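Local structure of alcohol dehydrogenase (Thermus sp., 4CPD) at residues 223-228 against 250-255. The protein probably catalyses the NAD-dependent interconversion of alcohols and their carbonyl compounds as a zinc-containing medium-chain dehydrogenase. Residues are numbered along the deposited sequence; the frame is centred on the assembly and turned at random.
Sequences NPVRRV and LSLALE
Leu252 meets the start of helix 224-231 with both branches of its fork. Its CG lies anti to the backbone N (chi1 -155°), which carries the two methyls across to the neighbouring helix although the CB itself does not point there. Leu252 CD2 lies 4.0 Å from Pro224 CG, the two side chains crossing at about a right angle; the side chains of Leu252 and Val225 run past each other in opposite directions, with Leu252 CD1 3.7 Å from Val225 CG2. The bound NAD lies about 6 Å from the Leu252 side chain. Both helices belong to the Rossmann-type nucleotide-binding domain with its six-stranded parallel sheet; the axes of 224-228 and 250-255 run roughly parallel, 28° apart, and come within 10.4 Å. Pro224 also packs on Ile199 and Ile217 of that sheet, while Ala253 and Leu254 settle against Val263. The contact between 223-228 and 250-255 is made by side chains. One turn beyond Leu252, the extended chain of Glu255 passes across Val225 at the exposed margin, leaving Glu255 OE1 4.1 Å from Val225 CG2. Glu255 O also accepts a hydrogen bond from Arg229 NH2, on the same neighbouring helix. That helix begins after Asn223, the N-cap, whose OD1 accepts a capping hydrogen bond from Val225 N (3.2 Å), the donor lying above the carbonyl plane.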
ATOM      1  N   ASN A 223       5.707 -10.377 -24.672  1.00102.52           N
ATOM      2  CA  ASN A 223       5.840 -10.333 -23.217  1.00100.89           C
ATOM      3  C   ASN A 223       5.886  -8.881 -22.747  1.00 91.53           C
ATOM      4  O   ASN A 223       6.884  -8.171 -22.987  1.00 85.60           O
ATOM      5  CB  ASN A 223       7.092 -11.073 -22.715  1.00103.76           C
ATOM      6  CG  ASN A 223       7.033 -11.379 -21.214  1.00102.76           C
ATOM      7  OD1 ASN A 223       6.212 -10.828 -20.462  1.00 98.26           O
ATOM      8  ND2 ASN A 223       7.897 -12.277 -20.777  1.00100.58           N
ATOM      9  N   PRO A 224       4.813  -8.441 -22.060  1.00 80.27           N
ATOM     10  CA  PRO A 224       4.727  -7.046 -21.643  1.00 76.59           C
ATOM     11  C   PRO A 224       5.781  -6.708 -20.605  1.00 73.09           C
ATOM     12  O   PRO A 224       6.314  -5.596 -20.622  1.00 68.73           O
ATOM     13  CB  PRO A 224       3.311  -6.919 -21.085  1.00 74.43           C
ATOM     14  CG  PRO A 224       2.885  -8.301 -20.758  1.00 74.32           C
ATOM     15  CD  PRO A 224       3.662  -9.242 -21.603  1.00 75.25           C
ATOM     16  N   VAL A 225       6.116  -7.675 -19.754  1.00 68.25           N
ATOM     17  CA  VAL A 225       7.069  -7.437 -18.686  1.00 66.46           C
ATOM     18  C   VAL A 225       8.441  -7.108 -19.248  1.00 70.64           C
ATOM     19  O   VAL A 225       9.049  -6.141 -18.801  1.00 74.83           O
ATOM     20  CB  VAL A 225       7.160  -8.633 -17.725  1.00 70.12           C
ATOM     21  CG1 VAL A 225       8.242  -8.396 -16.675  1.00 71.13           C
ATOM     22  CG2 VAL A 225       5.812  -8.896 -17.057  1.00 70.18           C
ATOM     23  N   ARG A 226       8.920  -7.919 -20.204  1.00 78.95           N
ATOM     24  CA  ARG A 226      10.241  -7.725 -20.865  1.00 76.60           C
ATOM     25  C   ARG A 226      10.318  -6.339 -21.502  1.00 73.38           C
ATOM     26  O   ARG A 226      11.291  -5.599 -21.369  1.00 63.00           O
ATOM     27  CB  ARG A 226      10.446  -8.788 -21.953  1.00 75.74           C
ATOM     28  N   ARG A 227       9.222  -5.998 -22.157  1.00 75.89           N
ATOM     29  CA  ARG A 227       9.073  -4.778 -22.915  1.00 74.82           C
ATOM     30  C   ARG A 227       9.013  -3.535 -22.008  1.00 72.47           C
ATOM     31  O   ARG A 227       9.725  -2.540 -22.216  1.00 70.77           O
ATOM     32  CB  ARG A 227       7.792  -4.958 -23.730  1.00 79.63           C
ATOM     33  CG  ARG A 227       7.412  -3.833 -24.658  1.00 84.72           C
ATOM     34  CD  ARG A 227       8.433  -3.503 -25.746  1.00 84.60           C
ATOM     35  NE  ARG A 227       7.694  -2.724 -26.747  1.00 84.49           N
ATOM     36  CZ  ARG A 227       7.853  -1.423 -27.007  1.00 76.63           C
ATOM     37  NH1 ARG A 227       8.809  -0.709 -26.420  1.00 68.74           N
ATOM     38  NH2 ARG A 227       7.062  -0.843 -27.906  1.00 71.44           N
ATOM     39  N   VAL A 228       8.156  -3.599 -20.999  1.00 66.30           N
ATOM     40  CA  VAL A 228       8.040  -2.530 -20.022  1.00 65.09           C
ATOM     41  C   VAL A 228       9.393  -2.275 -19.349  1.00 63.75           C
ATOM     42  O   VAL A 228       9.783  -1.138 -19.064  1.00 67.01           O
ATOM     43  CB  VAL A 228       6.954  -2.868 -18.953  1.00 69.98           C
ATOM     44  CG1 VAL A 228       7.059  -1.959 -17.738  1.00 66.73           C
ATOM     45  CG2 VAL A 228       5.547  -2.755 -19.539  1.00 71.49           C
ATOM     46  N   LEU A 250      -2.940  -8.810 -11.931  1.00 60.60           N
ATOM     47  CA  LEU A 250      -2.325  -8.388 -10.671  1.00 60.75           C
ATOM     48  C   LEU A 250      -0.897  -8.924 -10.496  1.00 62.53           C
ATOM     49  O   LEU A 250      -0.021  -8.210 -10.014  1.00 59.72           O
ATOM     50  CB  LEU A 250      -3.203  -8.775  -9.473  1.00 61.56           C
ATOM     51  CG  LEU A 250      -4.507  -7.960  -9.365  1.00 64.23           C
ATOM     52  CD1 LEU A 250      -5.552  -8.614  -8.451  1.00 61.52           C
ATOM     53  CD2 LEU A 250      -4.213  -6.546  -8.894  1.00 64.02           C
ATOM     54  N   SER A 251      -0.668 -10.176 -10.884  1.00 66.32           N
ATOM     55  CA  SER A 251       0.666 -10.776 -10.792  1.00 68.45           C
ATOM     56  C   SER A 251       1.589 -10.073 -11.768  1.00 60.53           C
ATOM     57  O   SER A 251       2.771  -9.821 -11.493  1.00 55.05           O
ATOM     58  CB  SER A 251       0.602 -12.266 -11.124  1.00 72.52           C
ATOM     59  OG  SER A 251      -0.512 -12.865 -10.485  1.00 80.95           O
ATOM     60  N   LEU A 252       1.007  -9.746 -12.910  1.00 56.99           N
ATOM     61  CA  LEU A 252       1.695  -8.989 -13.925  1.00 58.99           C
ATOM     62  C   LEU A 252       2.143  -7.635 -13.391  1.00 54.54           C
ATOM     63  O   LEU A 252       3.302  -7.259 -13.541  1.00 55.71           O
ATOM     64  CB  LEU A 252       0.782  -8.804 -15.129  1.00 65.01           C
ATOM     65  CG  LEU A 252       1.519  -8.591 -16.441  1.00 70.06           C
ATOM     66  CD1 LEU A 252       2.269  -9.856 -16.873  1.00 74.22           C
ATOM     67  CD2 LEU A 252       0.511  -8.166 -17.491  1.00 69.95           C
ATOM     68  N   ALA A 253       1.226  -6.925 -12.748  1.00 47.95           N
ATOM     69  CA  ALA A 253       1.534  -5.625 -12.190  1.00 51.36           C
ATOM     70  C   ALA A 253       2.684  -5.709 -11.202  1.00 51.56           C
ATOM     71  O   ALA A 253       3.594  -4.851 -11.224  1.00 51.84           O
ATOM     72  CB  ALA A 253       0.304  -5.014 -11.527  1.00 52.94           C
ATOM     73  N   LEU A 254       2.641  -6.743 -10.361  1.00 50.44           N
ATOM     74  CA  LEU A 254       3.643  -6.939  -9.309  1.00 52.22           C
ATOM     75  C   LEU A 254       5.016  -7.383  -9.829  1.00 54.86           C
ATOM     76  O   LEU A 254       6.049  -7.035  -9.265  1.00 56.25           O
ATOM     77  CB  LEU A 254       3.115  -7.903  -8.250  1.00 51.02           C
ATOM     78  CG  LEU A 254       2.008  -7.258  -7.409  1.00 51.32           C
ATOM     79  CD1 LEU A 254       1.224  -8.304  -6.662  1.00 49.72           C
ATOM     80  CD2 LEU A 254       2.550  -6.237  -6.414  1.00 56.09           C
ATOM     81  N   GLU A 255       5.027  -8.134 -10.918  1.00 59.89           N
ATOM     82  CA  GLU A 255       6.272  -8.483 -11.561  1.00 61.25           C
ATOM     83  C   GLU A 255       6.863  -7.261 -12.283  1.00 63.01           C
ATOM     84  O   GLU A 255       8.051  -6.954 -12.197  1.00 59.96           O
ATOM     85  CB  GLU A 255       6.011  -9.608 -12.549  1.00 67.82           C
ATOM     86  CG  GLU A 255       7.276 -10.364 -12.927  1.00 77.69           C
ATOM     87  CD  GLU A 255       7.011 -11.544 -13.846  1.00 84.08           C
ATOM     88  OE1 GLU A 255       5.828 -11.842 -14.145  1.00 89.29           O
ATOM     89  OE2 GLU A 255       8.003 -12.186 -14.254  1.00 91.07           O
TER